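Local coordinates for prophage MuSo2, 43 kDa tail protein (Shewanella oneidensis, PDB 3CDD) that probably serves as a baseplate hub protein in the tail of a Mu-like phage, where it assembles as a trimer, at residues V8-G13 and T64-G69; D47-A52 and Y84-I89; G75-W80 and I91-R96; A100-C105 and F130-I135. All blocks are in the same frame, centred on the assembly; numbering follows the deposited sequence.

Contact 1: V8-G13 and T64-G69; sequences VLKAGG and TVDIGG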
loop_
_atom_site.group_PDB
_atom_site.type_symbol
_atom_site.label_atom_id
_atom_site.label_comp_id
_atom_site.label_asym_id
_atom_site.label_seq_id
_atom_site.Cartn_x
_atom_site.Cartn_y
_atom_site.Cartn_z
ATOM N N VAL A 8 -10.838 8.671 -31.510
ATOM C CA VAL A 8 -11.553 7.436 -31.843
ATOM C C VAL A 8 -10.814 6.179 -31.361
ATOM O O VAL A 8 -9.613 5.998 -31.599
ATOM C CB VAL A 8 -11.924 7.325 -33.393
ATOM C CG1 VAL A 8 -12.597 8.610 -33.931
ATOM C CG2 VAL A 8 -10.709 6.991 -34.248
ATOM N N LEU A 9 -11.536 5.332 -30.647
ATOM C CA LEU A 9 -11.065 4.000 -30.347
ATOM C C LEU A 9 -11.672 3.042 -31.361
ATOM O O LEU A 9 -12.906 3.012 -31.557
ATOM C CB LEU A 9 -11.465 3.580 -28.934
ATOM C CG LEU A 9 -11.021 2.170 -28.530
ATOM C CD1 LEU A 9 -10.349 2.182 -27.156
ATOM C CD2 LEU A 9 -12.171 1.181 -28.575
ATOM N N LYS A 10 -10.799 2.257 -31.990
ATOM C CA LYS A 10 -11.211 1.184 -32.889
ATOM C C LYS A 10 -10.862 -0.159 -32.230
ATOM O O LYS A 10 -9.737 -0.366 -31.792
ATOM C CB LYS A 10 -10.509 1.314 -34.244
ATOM C CG LYS A 10 -10.871 2.584 -35.044
ATOM C CD LYS A 10 -10.304 2.515 -36.474
ATOM C CE LYS A 10 -10.423 3.850 -37.196
ATOM N NZ LYS A 10 -9.806 3.828 -38.568
ATOM N N ALA A 11 -11.848 -1.049 -32.146
ATOM C CA ALA A 11 -11.652 -2.412 -31.653
ATOM C C ALA A 11 -12.729 -3.298 -32.263
ATOM O O ALA A 11 -13.902 -2.939 -32.261
ATOM C CB ALA A 11 -11.732 -2.455 -30.127
ATOM N N GLY A 12 -12.335 -4.453 -32.796
ATOM C CA GLY A 12 -13.307 -5.407 -33.346
ATOM C C GLY A 12 -14.027 -4.975 -34.623
ATOM O O GLY A 12 -15.164 -5.396 -34.875
ATOM N N GLY A 13 -13.367 -4.146 -35.434
ATOM C CA GLY A 13 -13.981 -3.623 -36.662
ATOM C C GLY A 13 -15.010 -2.538 -36.356
ATOM O O GLY A 13 -15.728 -2.077 -37.251
ATOM N N THR A 64 -6.882 0.360 -31.106
ATOM C CA THR A 64 -6.136 1.597 -31.426
ATOM C C THR A 64 -6.883 2.847 -30.985
ATOM O O THR A 64 -8.120 2.901 -31.026
ATOM C CB THR A 64 -5.775 1.741 -32.936
ATOM O OG1 THR A 64 -6.965 1.952 -33.714
ATOM C CG2 THR A 64 -5.023 0.512 -33.456
ATOM N N VAL A 65 -6.135 3.856 -30.550
ATOM C CA VAL A 65 -6.719 5.164 -30.320
ATOM C C VAL A 65 -6.051 6.156 -31.250
ATOM O O VAL A 65 -4.818 6.233 -31.297
ATOM C CB VAL A 65 -6.638 5.632 -28.863
ATOM C CG1 VAL A 65 -7.269 7.028 -28.734
ATOM C CG2 VAL A 65 -7.337 4.588 -27.900
ATOM N N ASP A 66 -6.894 6.883 -31.995
ATOM C CA ASP A 66 -6.480 7.922 -32.949
ATOM C C ASP A 66 -7.093 9.300 -32.613
ATOM O O ASP A 66 -8.225 9.399 -32.106
ATOM C CB ASP A 66 -6.903 7.530 -34.370
ATOM C CG ASP A 66 -6.252 6.234 -34.856
ATOM O OD1 ASP A 66 -5.104 5.933 -34.489
ATOM O OD2 ASP A 66 -6.905 5.509 -35.628
ATOM N N ILE A 67 -6.328 10.351 -32.887
ATOM C CA ILE A 67 -6.822 11.723 -32.830
ATOM C C ILE A 67 -6.672 12.304 -34.233
ATOM O O ILE A 67 -5.562 12.397 -34.750
ATOM C CB ILE A 67 -6.064 12.619 -31.796
ATOM C CG1 ILE A 67 -6.600 14.066 -31.860
ATOM C CG2 ILE A 67 -4.537 12.576 -32.025
ATOM C CD1 ILE A 67 -6.185 14.968 -30.692
ATOM N N GLY A 68 -7.791 12.665 -34.856
ATOM C CA GLY A 68 -7.774 13.198 -36.227
ATOM C C GLY A 68 -7.196 12.224 -37.242
ATOM O O GLY A 68 -6.602 12.630 -38.241
ATOM N N GLY A 69 -7.379 10.934 -36.992
ATOM C CA GLY A 69 -6.812 9.902 -37.846
ATOM C C GLY A 69 -5.353 9.571 -37.548
ATOM O O GLY A 69 -4.790 8.662 -38.158
HETATM O O HOH W 1 -8.408 4.280 -33.887
#
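Antiparallel strand pairing joins Val-8 to Ala-11 with Thr-64 to Ile-67 in the beta-rich N-terminal part of the chain, which belongs to a GpP-like family of the phage-barrel clan. The pairing illustrates how one regular register can serve two different environments. Val-8 and Asp-66 form a hydrogen-bonded pair, with Val-8 N to Asp-66 O at 2.8 Å and Asp-66 N returning a bond to Val-8 O at 2.9 Å. Lys-10 and Thr-64 exchange bonds in the same manner. Leu-9 and Val-65 form the non-hydrogen-bonded pair between them, where the strands draw in to 4.5 Å from CA to CA.

The buried face carries this central pair. Leu-9 sends CG anti to its backbone nitrogen (chi1 179°), and its CD1 meets Val-65 CG2 at 3.9 Å; Trp-19 and Ile-73 extend the apolar layer. The other face, with Val-8, Lys-10, Thr-64 and Asp-66, is more polar and more open to solvent. Here Val-8 CG2 rests on Asp-66 CB at 3.8 Å. The extended Lys-10 chain runs across Asp-66 at about a right angle, yet NZ stays 4.5 Å from OD2, too far for a salt bridge. Asp-66 is paired instead with Arg-71, through OD1. Thr-64 holds OG1 between its backbone nitrogen and carbonyl carbon (chi1 68°), beside Lys-10 CB. From there OG1 meets a water at 2.7 Å, and the same water also bonds to Val-8 O at 3.1 Å.

Contact 2: D47-A52 and Y84-I89; sequences DAQYKA and YDESTI
Ala-48 and Gln-49, on a short 3-10 turn, pack against the tight bend at 84-89 and show how a side loop can be fixed with few direct bonds. Among polar contacts, Ala-48 N donates to Glu-86 O at 3.1 Å, arriving 42° out of the carbonyl plane. A water receives Gln-49 N at 3.0 Å and donates to the same Glu-86 O, so this carbonyl holds the loop twice. Apolar contacts centre on Ala-48, whose CB lies 4.0 Å from Ile-89 CG1, while Ile-89 CD1 reaches the carbonyl oxygens of Ala-48 and Lys-51. The Gln-49 chain crosses Tyr-84 at about a right angle, with CD 3.8 Å from CE1 and the amide turned 61° to the ring. Both polar ends bond to the second subunit: the Gln-49 amide to Gly-195 and Val-198 there, and Tyr-84 OH to Asp-309. Within the bend, Asp-85 OD1 accepts Ser-87 N at 2.9 Å on its anti side and Thr-88 OG1 at 2.7 Å on its syn side; Lys-42 NZ also hydrogen-bonds to Thr-88 OG1 and Ser-87 OG. Asp-85 N bonds to Thr-88 O. The result is an Asx turn at the tip of the beta hairpin formed by strands 70-84 and 88-97.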
loop_
_atom_site.group_PDB
_atom_site.type_symbol
_atom_site.label_atom_id
_atom_site.label_comp_id
_atom_site.label_asym_id
_atom_site.label_seq_id
_atom_site.Cartn_x
_atom_site.Cartn_y
_atom_site.Cartn_z
ATOM N N ASP A 47 -34.627 4.684 -16.280
ATOM C CA ASP A 47 -34.899 3.516 -17.097
ATOM C C ASP A 47 -33.647 3.053 -17.833
ATOM O O ASP A 47 -33.718 2.479 -18.907
ATOM C CB ASP A 47 -36.053 3.825 -18.066
ATOM C CG ASP A 47 -35.779 5.036 -18.955
ATOM O OD1 ASP A 47 -34.776 5.757 -18.743
ATOM O OD2 ASP A 47 -36.579 5.265 -19.879
ATOM N N ALA A 48 -32.495 3.315 -17.232
ATOM C CA ALA A 48 -31.201 2.920 -17.776
ATOM C C ALA A 48 -31.121 1.425 -18.090
ATOM O O ALA A 48 -30.511 1.022 -19.077
ATOM C CB ALA A 48 -30.103 3.300 -16.806
ATOM N N GLN A 49 -31.731 0.599 -17.249
ATOM C CA GLN A 49 -31.576 -0.849 -17.379
ATOM C C GLN A 49 -32.352 -1.427 -18.569
ATOM O O GLN A 49 -32.133 -2.575 -18.963
ATOM C CB GLN A 49 -31.933 -1.532 -16.057
ATOM C CG GLN A 49 -30.973 -1.138 -14.921
ATOM C CD GLN A 49 -31.247 -1.851 -13.618
ATOM O OE1 GLN A 49 -31.743 -2.986 -13.599
ATOM N NE2 GLN A 49 -30.911 -1.199 -12.515
ATOM N N TYR A 50 -33.247 -0.619 -19.147
ATOM C CA TYR A 50 -33.993 -1.014 -20.361
ATOM C C TYR A 50 -33.418 -0.363 -21.630
ATOM O O TYR A 50 -34.028 -0.431 -22.691
ATOM C CB TYR A 50 -35.494 -0.683 -20.209
ATOM C CG TYR A 50 -36.058 -1.055 -18.853
ATOM C CD1 TYR A 50 -36.489 -2.358 -18.577
ATOM C CD2 TYR A 50 -36.144 -0.105 -17.835
ATOM C CE1 TYR A 50 -37.001 -2.699 -17.315
ATOM C CE2 TYR A 50 -36.642 -0.430 -16.577
ATOM C CZ TYR A 50 -37.062 -1.723 -16.318
ATOM O OH TYR A 50 -37.555 -2.017 -15.060
ATOM N N LYS A 51 -32.239 0.251 -21.513
ATOM C CA LYS A 51 -31.701 1.130 -22.565
ATOM C C LYS A 51 -30.214 0.919 -22.854
ATOM O O LYS A 51 -29.498 1.875 -23.195
ATOM C CB LYS A 51 -32.001 2.614 -22.240
ATOM C CG LYS A 51 -33.491 2.976 -22.378
ATOM C CD LYS A 51 -33.782 4.458 -22.345
ATOM C CE LYS A 51 -35.163 4.715 -22.961
ATOM N NZ LYS A 51 -35.770 6.047 -22.597
ATOM N N ALA A 52 -29.760 -0.334 -22.718
ATOM C CA ALA A 52 -28.419 -0.753 -23.144
ATOM C C ALA A 52 -28.167 -0.331 -24.595
ATOM O O ALA A 52 -29.043 -0.477 -25.442
ATOM C CB ALA A 52 -28.255 -2.270 -22.987
ATOM N N TYR A 84 -23.716 -0.105 -13.937
ATOM C CA TYR A 84 -24.922 0.668 -14.162
ATOM C C TYR A 84 -25.696 0.764 -12.857
ATOM O O TYR A 84 -25.378 0.070 -11.894
ATOM C CB TYR A 84 -25.807 0.016 -15.244
ATOM C CG TYR A 84 -26.199 -1.407 -14.899
ATOM C CD1 TYR A 84 -27.307 -1.673 -14.083
ATOM C CD2 TYR A 84 -25.445 -2.492 -15.375
ATOM C CE1 TYR A 84 -27.652 -2.975 -13.744
ATOM C CE2 TYR A 84 -25.797 -3.805 -15.050
ATOM C CZ TYR A 84 -26.894 -4.032 -14.241
ATOM O OH TYR A 84 -27.255 -5.315 -13.930
ATOM N N ASP A 85 -26.681 1.657 -12.822
ATOM C CA ASP A 85 -27.750 1.619 -11.808
ATOM C C ASP A 85 -29.069 1.998 -12.477
ATOM O O ASP A 85 -29.232 1.761 -13.681
ATOM C CB ASP A 85 -27.431 2.487 -10.589
ATOM C CG ASP A 85 -27.126 3.939 -10.945
ATOM O OD1 ASP A 85 -27.784 4.511 -11.832
ATOM O OD2 ASP A 85 -26.224 4.518 -10.319
ATOM N N GLU A 86 -30.018 2.585 -11.746
ATOM C CA GLU A 86 -31.324 2.820 -12.368
ATOM C C GLU A 86 -31.342 4.007 -13.329
ATOM O O GLU A 86 -32.196 4.073 -14.200
ATOM C CB GLU A 86 -32.430 2.914 -11.331
ATOM C CG GLU A 86 -32.804 1.563 -10.795
ATOM C CD GLU A 86 -33.479 1.649 -9.455
ATOM O OE1 GLU A 86 -32.991 2.403 -8.578
ATOM O OE2 GLU A 86 -34.494 0.949 -9.280
ATOM N N SER A 87 -30.355 4.893 -13.214
ATOM C CA SER A 87 -30.307 6.082 -14.051
ATOM C C SER A 87 -28.920 6.324 -14.685
ATOM O O SER A 87 -28.629 7.433 -15.121
ATOM C CB SER A 87 -30.726 7.290 -13.211
ATOM O OG SER A 87 -29.864 7.431 -12.104
ATOM N N THR A 88 -28.096 5.272 -14.751
ATOM C CA THR A 88 -26.689 5.370 -15.155
ATOM C C THR A 88 -26.282 4.119 -15.903
ATOM O O THR A 88 -26.639 3.015 -15.506
ATOM C CB THR A 88 -25.725 5.531 -13.935
ATOM O OG1 THR A 88 -26.290 6.443 -12.989
ATOM C CG2 THR A 88 -24.365 6.075 -14.354
ATOM N N ILE A 89 -25.572 4.303 -17.006
ATOM C CA ILE A 89 -24.788 3.222 -17.614
ATOM C C ILE A 89 -23.389 3.769 -17.876
ATOM O O ILE A 89 -23.221 4.793 -18.560
ATOM C CB ILE A 89 -25.394 2.653 -18.925
ATOM C CG1 ILE A 89 -26.793 2.093 -18.682
ATOM C CG2 ILE A 89 -24.489 1.533 -19.500
ATOM C CD1 ILE A 89 -27.577 1.721 -19.972
HETATM O O HOH W 2 -33.454 1.238 -14.893
#

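Contact 3: G75-W80 and I91-R96; sequences GYVDDW and ISVSGR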
loop_
_atom_site.group_PDB
_atom_site.type_symbol
_atom_site.label_atom_id
_atom_site.label_comp_id
_atom_site.label_asym_id
_atom_site.label_seq_id
_atom_site.Cartn_x
_atom_site.Cartn_y
_atom_site.Cartn_z
ATOM N N GLY A 75 -2.501 -1.175 -29.036
ATOM C CA GLY A 75 -2.345 -2.291 -28.098
ATOM C C GLY A 75 -3.553 -3.192 -27.995
ATOM O O GLY A 75 -4.177 -3.522 -29.002
ATOM N N TYR A 76 -3.860 -3.590 -26.763
ATOM C CA TYR A 76 -4.933 -4.525 -26.472
ATOM C C TYR A 76 -5.723 -4.071 -25.261
ATOM O O TYR A 76 -5.189 -3.445 -24.361
ATOM C CB TYR A 76 -4.364 -5.912 -26.164
ATOM C CG TYR A 76 -3.473 -6.449 -27.238
ATOM C CD1 TYR A 76 -4.008 -7.119 -28.339
ATOM C CD2 TYR A 76 -2.093 -6.288 -27.160
ATOM C CE1 TYR A 76 -3.181 -7.613 -29.350
ATOM C CE2 TYR A 76 -1.258 -6.792 -28.154
ATOM C CZ TYR A 76 -1.810 -7.446 -29.243
ATOM O OH TYR A 76 -0.982 -7.932 -30.229
ATOM N N VAL A 77 -7.005 -4.420 -25.244
ATOM C CA VAL A 77 -7.843 -4.196 -24.090
ATOM C C VAL A 77 -7.431 -5.170 -23.017
ATOM O O VAL A 77 -7.412 -6.385 -23.246
ATOM C CB VAL A 77 -9.341 -4.407 -24.434
ATOM C CG1 VAL A 77 -10.196 -4.314 -23.179
ATOM C CG2 VAL A 77 -9.783 -3.371 -25.456
ATOM N N ASP A 78 -7.066 -4.634 -21.856
ATOM C CA ASP A 78 -6.798 -5.468 -20.690
ATOM C C ASP A 78 -8.100 -5.786 -19.997
ATOM O O ASP A 78 -8.391 -6.955 -19.738
ATOM C CB ASP A 78 -5.894 -4.738 -19.698
ATOM C CG ASP A 78 -4.440 -4.823 -20.063
ATOM O OD1 ASP A 78 -4.000 -5.900 -20.527
ATOM O OD2 ASP A 78 -3.730 -3.815 -19.847
ATOM N N ASP A 79 -8.875 -4.728 -19.716
ATOM C CA ASP A 79 -10.070 -4.789 -18.884
ATOM C C ASP A 79 -11.297 -4.182 -19.571
ATOM O O ASP A 79 -11.238 -3.085 -20.135
ATOM C CB ASP A 79 -9.845 -4.067 -17.531
ATOM C CG ASP A 79 -8.787 -4.752 -16.646
ATOM O OD1 ASP A 79 -7.794 -5.274 -17.180
ATOM O OD2 ASP A 79 -8.953 -4.793 -15.394
ATOM N N TRP A 80 -12.396 -4.919 -19.510
ATOM C CA TRP A 80 -13.719 -4.442 -19.836
ATOM C C TRP A 80 -14.436 -4.193 -18.499
ATOM O O TRP A 80 -14.489 -5.070 -17.643
ATOM C CB TRP A 80 -14.430 -5.518 -20.675
ATOM C CG TRP A 80 -15.917 -5.383 -20.776
ATOM C CD1 TRP A 80 -16.840 -6.267 -20.314
ATOM C CD2 TRP A 80 -16.655 -4.287 -21.350
ATOM N NE1 TRP A 80 -18.111 -5.800 -20.577
ATOM C CE2 TRP A 80 -18.023 -4.588 -21.212
ATOM C CE3 TRP A 80 -16.287 -3.077 -21.966
ATOM C CZ2 TRP A 80 -19.042 -3.733 -21.686
ATOM C CZ3 TRP A 80 -17.307 -2.226 -22.448
ATOM C CH2 TRP A 80 -18.656 -2.563 -22.299
ATOM N N ILE A 91 -19.654 2.483 -19.213
ATOM C CA ILE A 91 -18.755 1.475 -19.777
ATOM C C ILE A 91 -17.356 2.072 -19.860
ATOM O O ILE A 91 -17.192 3.237 -20.163
ATOM C CB ILE A 91 -19.189 0.997 -21.175
ATOM C CG1 ILE A 91 -19.218 2.168 -22.169
ATOM C CG2 ILE A 91 -20.564 0.311 -21.128
ATOM C CD1 ILE A 91 -18.584 1.831 -23.499
ATOM N N SER A 92 -16.349 1.298 -19.505
ATOM C CA SER A 92 -14.985 1.743 -19.708
ATOM C C SER A 92 -14.123 0.553 -20.037
ATOM O O SER A 92 -14.438 -0.592 -19.651
ATOM C CB SER A 92 -14.434 2.582 -18.527
ATOM O OG SER A 92 -14.088 1.853 -17.371
ATOM N N VAL A 93 -13.086 0.820 -20.828
ATOM C CA VAL A 93 -12.021 -0.137 -21.079
ATOM C C VAL A 93 -10.700 0.474 -20.603
ATOM O O VAL A 93 -10.536 1.715 -20.538
ATOM C CB VAL A 93 -11.908 -0.503 -22.580
ATOM C CG1 VAL A 93 -13.086 -1.380 -23.016
ATOM C CG2 VAL A 93 -11.816 0.762 -23.450
ATOM N N SER A 94 -9.780 -0.407 -20.247
ATOM C CA SER A 94 -8.411 -0.050 -19.898
ATOM C C SER A 94 -7.489 -1.006 -20.639
ATOM O O SER A 94 -7.919 -2.090 -21.034
ATOM C CB SER A 94 -8.208 -0.210 -18.395
ATOM O OG SER A 94 -7.049 0.465 -17.954
ATOM N N GLY A 95 -6.232 -0.617 -20.803
ATOM C CA GLY A 95 -5.237 -1.475 -21.433
ATOM C C GLY A 95 -3.895 -0.782 -21.555
ATOM O O GLY A 95 -3.637 0.260 -20.948
ATOM N N ARG A 96 -3.062 -1.355 -22.397
ATOM C CA ARG A 96 -1.667 -0.949 -22.546
ATOM C C ARG A 96 -1.348 -1.138 -24.036
ATOM O O ARG A 96 -2.114 -1.784 -24.761
ATOM C CB ARG A 96 -0.796 -1.866 -21.686
ATOM C CG ARG A 96 -0.896 -1.608 -20.175
ATOM C CD ARG A 96 -0.260 -2.705 -19.319
ATOM N NE ARG A 96 -0.960 -3.989 -19.463
ATOM C CZ ARG A 96 -0.431 -5.158 -19.119
ATOM N NH1 ARG A 96 0.791 -5.202 -18.587
ATOM N NH2 ARG A 96 -1.110 -6.281 -19.317
HETATM O O HOH W 3 -2.967 -4.543 -22.858
#
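Two flat groups, the Trp-80 indole and the Arg-96 guanidinium, meet their partners near opposite ends of this antiparallel strand pair. Val-93 CG1 lies in the plane of the indole, at its edge, 3.8 Å from CE3, and Ile-91 CG2 comes obliquely to CH2 at 3.6 Å. The guanidinium takes Asp-78 at its edge. Arg-96 grips the carboxylate side-on, NE to OD2 at 2.8 Å and NH2 to OD1 at 3.2 Å, each oxygen being met on its syn side. OD1 lies in the guanidinium plane and OD2 16° out of it; the carboxylate and guanidinium planes are 43° apart. A bend at chi3 (-65°) brings NE and NH2 to the Asp-78 carboxylate.

Between the two groups the register shifts by one residue, a worked example of the classic beta bulge. Asp-78 and Asp-79 both face Ser-94, whose carbonyl oxygen accepts Asp-78 N at 2.8 Å and Asp-79 N at 3.1 Å. The first donor lies on a lone pair and the second stands above the carbonyl plane. Ser-94 N then returns a bond to Asp-79 O. Past the bulge, Gly-95 has no side chain, and Tyr-76 O approaches its CA to 3.5 Å.

The second subunit continues the sheet from Asp-79 and Trp-80. Its Ser-206 OG hydrogen-bonds to Asp-79 OD1, its Arg-208 forms salt bridges with Asp-79 OD1 and Asp-78 OD2, and its Arg-204 with Asp-79 OD2. Within the chain, strand 70-84 runs between 62-67 and 88-97, and strand 34-42 flanks 88-97 on its other edge.

Contact 4: A100-C105 and F130-I135; sequences ADLVDC and FGIKVI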
loop_
_atom_site.group_PDB
_atom_site.type_symbol
_atom_site.label_atom_id
_atom_site.label_comp_id
_atom_site.label_asym_id
_atom_site.label_seq_id
_atom_site.Cartn_x
_atom_site.Cartn_y
_atom_site.Cartn_z
ATOM N N ALA A 100 3.069 -4.662 -23.898
ATOM C CA ALA A 100 2.653 -5.218 -22.612
ATOM C C ALA A 100 2.804 -6.743 -22.590
ATOM O O ALA A 100 3.083 -7.316 -21.542
ATOM C CB ALA A 100 1.233 -4.814 -22.284
ATOM N N ASP A 101 2.636 -7.397 -23.743
ATOM C CA ASP A 101 2.875 -8.835 -23.844
ATOM C C ASP A 101 4.320 -9.179 -23.471
ATOM O O ASP A 101 4.575 -10.227 -22.879
ATOM C CB ASP A 101 2.546 -9.364 -25.246
ATOM C CG ASP A 101 1.047 -9.507 -25.481
ATOM O OD1 ASP A 101 0.273 -9.487 -24.489
ATOM O OD2 ASP A 101 0.642 -9.627 -26.659
ATOM N N LEU A 102 5.249 -8.278 -23.807
ATOM C CA LEU A 102 6.669 -8.456 -23.491
ATOM C C LEU A 102 6.928 -8.330 -21.997
ATOM O O LEU A 102 7.914 -8.851 -21.496
ATOM C CB LEU A 102 7.534 -7.431 -24.227
ATOM C CG LEU A 102 7.459 -7.351 -25.759
ATOM C CD1 LEU A 102 8.367 -6.221 -26.262
ATOM C CD2 LEU A 102 7.832 -8.658 -26.434
ATOM N N VAL A 103 6.041 -7.622 -21.300
ATOM C CA VAL A 103 6.179 -7.395 -19.877
ATOM C C VAL A 103 5.528 -8.540 -19.093
ATOM O O VAL A 103 6.021 -8.920 -18.027
ATOM C CB VAL A 103 5.479 -6.067 -19.462
ATOM C CG1 VAL A 103 5.374 -5.930 -17.915
ATOM C CG2 VAL A 103 6.156 -4.844 -20.127
ATOM N N ASP A 104 4.397 -9.035 -19.604
ATOM C CA ASP A 104 3.582 -10.055 -18.909
ATOM C C ASP A 104 4.078 -11.485 -19.073
ATOM O O ASP A 104 3.971 -12.293 -18.144
ATOM C CB ASP A 104 2.135 -10.045 -19.421
ATOM C CG ASP A 104 1.376 -8.815 -19.029
ATOM O OD1 ASP A 104 1.856 -8.016 -18.167
ATOM O OD2 ASP A 104 0.282 -8.651 -19.623
ATOM N N CYS A 105 4.606 -11.789 -20.258
ATOM C CA CYS A 105 4.763 -13.197 -20.689
ATOM C C CYS A 105 6.196 -13.713 -20.616
ATOM O O CYS A 105 7.141 -12.921 -20.583
ATOM C CB CYS A 105 4.215 -13.356 -22.109
ATOM S SG CYS A 105 2.464 -12.898 -22.301
ATOM N N PHE A 130 5.405 -12.617 -30.675
ATOM C CA PHE A 130 4.381 -11.670 -30.233
ATOM C C PHE A 130 3.957 -10.720 -31.369
ATOM O O PHE A 130 3.065 -9.870 -31.185
ATOM C CB PHE A 130 4.881 -10.856 -29.052
ATOM C CG PHE A 130 5.211 -11.669 -27.815
ATOM C CD1 PHE A 130 6.532 -12.059 -27.545
ATOM C CD2 PHE A 130 4.223 -11.992 -26.891
ATOM C CE1 PHE A 130 6.850 -12.772 -26.375
ATOM C CE2 PHE A 130 4.534 -12.715 -25.731
ATOM C CZ PHE A 130 5.861 -13.110 -25.474
ATOM N N GLY A 131 4.583 -10.876 -32.542
ATOM C CA GLY A 131 4.329 -9.997 -33.690
ATOM C C GLY A 131 4.583 -8.533 -33.368
ATOM O O GLY A 131 3.771 -7.660 -33.693
ATOM N N ILE A 132 5.696 -8.277 -32.687
ATOM C CA ILE A 132 6.106 -6.938 -32.299
ATOM C C ILE A 132 7.406 -6.620 -33.054
ATOM O O ILE A 132 8.385 -7.388 -32.980
ATOM C CB ILE A 132 6.306 -6.841 -30.746
ATOM C CG1 ILE A 132 4.952 -6.818 -30.025
ATOM C CG2 ILE A 132 7.130 -5.608 -30.357
ATOM C CD1 ILE A 132 5.010 -7.215 -28.563
ATOM N N LYS A 133 7.396 -5.513 -33.800
ATOM C CA LYS A 133 8.593 -5.041 -34.501
ATOM C C LYS A 133 9.554 -4.334 -33.551
ATOM O O LYS A 133 9.122 -3.717 -32.559
ATOM C CB LYS A 133 8.235 -4.105 -35.659
ATOM C CG LYS A 133 7.674 -4.789 -36.882
ATOM C CD LYS A 133 8.278 -4.165 -38.150
ATOM C CE LYS A 133 7.449 -4.463 -39.386
ATOM N NZ LYS A 133 6.245 -3.582 -39.434
ATOM N N VAL A 134 10.850 -4.442 -33.855
ATOM C CA VAL A 134 11.905 -3.795 -33.082
ATOM C C VAL A 134 12.524 -2.670 -33.917
ATOM O O VAL A 134 13.129 -2.923 -34.963
ATOM C CB VAL A 134 13.031 -4.804 -32.672
ATOM C CG1 VAL A 134 14.156 -4.085 -31.902
ATOM C CG2 VAL A 134 12.471 -5.983 -31.887
ATOM N N ILE A 135 12.364 -1.435 -33.451
ATOM C CA ILE A 135 12.917 -0.252 -34.111
ATOM C C ILE A 135 14.194 0.141 -33.376
ATOM O O ILE A 135 14.181 0.286 -32.163
ATOM C CB ILE A 135 11.920 0.955 -34.088
ATOM C CG1 ILE A 135 10.534 0.595 -34.684
ATOM C CG2 ILE A 135 12.548 2.228 -34.714
ATOM C CD1 ILE A 135 10.538 -0.111 -36.029
HETATM O O HOH W 4 1.440 -8.370 -29.020
#
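A single helical turn, 100-104, faces the approach to strand 134-136 without any direct hydrogen bond between them, the nearest CA atoms, those of Asp-101 and Phe-130, being 7.2 Å apart. The helix ends as Cys-105 leaves helical geometry, its N still bonded to Asp-101 O. Side chains therefore carry the contact, which exemplifies a short helix seated on one aromatic ring.

Phe-130 is the ring in question. With CG anti to its carbonyl carbon (chi1 -62°), it reaches across to the end of the helix. Cys-105 CB lies at the ring edge, near its plane, 3.7 Å from CE2. The sulfur follows on the same rim, with SG 5.3 Å from the centroid and 77° off the ring normal, a sulfur-aromatic contact made at the edge. Asp-101 CB approaches CD2 obliquely at 3.5 Å, and Leu-102 CD2 reaches CD1 at 3.8 Å. Leu-102 also meets Ile-132 tip to tip, its CG 3.7 Å from Ile-132 CD1. The one polar link is a water that lies within hydrogen-bonding distance of Asp-101 OD2 (2.8 Å) and Phe-130 O (3.1 Å).

Asp-101 OD1 forms salt bridges with Arg-248 and Arg-250 of the second subunit, charges that would probably stabilise its ionised form, and Tyr-249 of that subunit meets Phe-130 edge-to-face. On the side of the same chain, Pro-155 of helix 155-164 touches Leu-102 and Phe-130, Cys-127 of helix 119-127 touches Leu-102, and Leu-178 of strand 178-181 touches Ile-132.

Overall arrangement
From the N terminus, contact 1 closes the longest loop, bringing strand 7-11 back to strand 62-67 across fifty residues. Contact 2 crosses it, since residues 47-52 leave from within that loop and meet their partner beyond it, at the hairpin tip. Contact 3 lies along the same hairpin and crosses contact 2 in turn, but follows contact 1 in series, touching it where Leu-9 packs on Val-93. Contact 4 comes last, in the part of the chain that resembles the second domain of gp44-like baseplate hub proteins, and is joined to contact 3 by the salt bridge from Arg-96 to Asp-104. Contacts 2, 3 and 4 all touch the second subunit, whereas the segments of contact 1 meet no other chain.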